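Local coordinates for transcriptional regulator, putative (Pseudomonas syringae pv. tomato, PDB 2R5F), which probably acts as a sugar-responsive transcription factor of the SorC family, this fragment being its putative sugar-binding domain, at residues A[238-241]-A[242-246]. Numbering follows the deposited sequence.
Sequences QAIK and GALLG
The flat groups that meet here are peptide units: the N-H of L244 reaches the carbonyl of I240 close to its plane, the donor tilted 17° from it. L244 N donates to I240 O over 2.8 Å, and L244 CG packs against the same oxygen at 3.2 Å, a close van der Waals contact. The methyl of A243 also touches this oxygen, with its CB 3.5 Å from I240 O. One residue further on, K241 O accepts the N-H of L245 at 2.7 Å and has L245 CG beside it at 3.4 Å. Together with the bonds from G242 N to Q238 O and from A243 N to A239 O, these form four consecutive i to i+4 links of an alpha-helix.

The side chains pair with the same spacing. I240 and L244 run side by side, touching loosely where I240 CG2 lies 4.2 Å from L244 CD1. In the next i, i+4 pair, K241 leaves the helix with CG anti to the backbone N (chi1 168°) and stays extended, which lays its aliphatic chain alongside L245; K241 CE comes within 4.1 Å of L245 CD1, a loose van der Waals contact at the exposed side.

Helix 237-245 connects the parallel strands 226-230 and 251-255 as the helical arm of a beta-alpha-beta unit in this Rossmann-like domain. A239 and I240 pack on I160 of strand 155-162, whereas I240, K241 and L244 all touch L262 of helix 256-262. The exposed K241 and L245 lie, with L244, against Y20 of helix 10-20.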
loop_
_atom_site.group_PDB
_atom_site.type_symbol
_atom_site.label_atom_id
_atom_site.label_comp_id
_atom_site.label_asym_id
_atom_site.label_seq_id
_atom_site.Cartn_x
_atom_site.Cartn_y
_atom_site.Cartn_z
ATOM N N GLN A 238 6.753 -6.354 -13.382
ATOM C CA GLN A 238 6.263 -7.727 -13.299
ATOM C C GLN A 238 5.517 -7.988 -11.974
ATOM O O GLN A 238 4.494 -8.682 -11.943
ATOM C CB GLN A 238 7.408 -8.720 -13.449
ATOM C CG GLN A 238 6.936 -10.158 -13.699
ATOM C CD GLN A 238 8.014 -11.184 -13.498
ATOM O OE1 GLN A 238 8.944 -10.978 -12.712
ATOM N NE2 GLN A 238 7.902 -12.308 -14.201
ATOM N N ALA A 239 6.052 -7.412 -10.899
ATOM C CA ALA A 239 5.469 -7.490 -9.564
ATOM C C ALA A 239 4.102 -6.827 -9.520
ATOM O O ALA A 239 3.143 -7.422 -9.032
ATOM C CB ALA A 239 6.401 -6.850 -8.536
ATOM N N ILE A 240 4.022 -5.591 -10.008
ATOM C CA ILE A 240 2.761 -4.846 -10.079
ATOM C C ILE A 240 1.720 -5.523 -10.986
ATOM O O ILE A 240 0.533 -5.607 -10.623
ATOM C CB ILE A 240 3.007 -3.404 -10.513
ATOM C CG1 ILE A 240 3.915 -2.700 -9.475
ATOM C CG2 ILE A 240 1.677 -2.626 -10.631
ATOM C CD1 ILE A 240 4.570 -1.450 -10.029
ATOM N N LYS A 241 2.149 -6.008 -12.152
ATOM C CA LYS A 241 1.237 -6.765 -13.025
ATOM C C LYS A 241 0.681 -8.018 -12.337
ATOM O O LYS A 241 -0.519 -8.313 -12.458
ATOM C CB LYS A 241 1.899 -7.133 -14.348
ATOM C CG LYS A 241 1.119 -8.161 -15.164
ATOM C CD LYS A 241 1.541 -8.149 -16.618
ATOM C CE LYS A 241 1.245 -9.534 -17.258
ATOM N NZ LYS A 241 1.349 -9.427 -18.721
ATOM N N GLY A 242 1.558 -8.756 -11.640
ATOM C CA GLY A 242 1.144 -9.875 -10.780
ATOM C C GLY A 242 0.056 -9.484 -9.781
ATOM O O GLY A 242 -0.989 -10.175 -9.686
ATOM N N ALA A 243 0.278 -8.379 -9.056
ATOM C CA ALA A 243 -0.712 -7.847 -8.098
ATOM C C ALA A 243 -2.020 -7.455 -8.801
ATOM O O ALA A 243 -3.091 -7.796 -8.311
ATOM C CB ALA A 243 -0.145 -6.668 -7.308
ATOM N N LEU A 244 -1.923 -6.776 -9.961
ATOM C CA LEU A 244 -3.067 -6.441 -10.820
ATOM C C LEU A 244 -3.815 -7.661 -11.315
ATOM O O LEU A 244 -5.076 -7.687 -11.308
ATOM C CB LEU A 244 -2.599 -5.637 -12.024
ATOM C CG LEU A 244 -2.144 -4.193 -11.772
ATOM C CD1 LEU A 244 -1.581 -3.606 -13.045
ATOM C CD2 LEU A 244 -3.282 -3.368 -11.244
ATOM N N LEU A 245 -3.062 -8.672 -11.760
ATOM C CA LEU A 245 -3.680 -9.902 -12.253
ATOM C C LEU A 245 -4.316 -10.747 -11.168
ATOM O O LEU A 245 -5.250 -11.542 -11.446
ATOM C CB LEU A 245 -2.713 -10.762 -13.085
ATOM C CG LEU A 245 -2.364 -10.282 -14.491
ATOM C CD1 LEU A 245 -1.747 -11.425 -15.279
ATOM C CD2 LEU A 245 -3.588 -9.747 -15.199
ATOM N N GLY A 246 -3.816 -10.618 -9.947
ATOM C CA GLY A 246 -4.418 -11.320 -8.791
ATOM C C GLY A 246 -5.649 -10.626 -8.239
ATOM O O GLY A 246 -6.322 -11.136 -7.332
#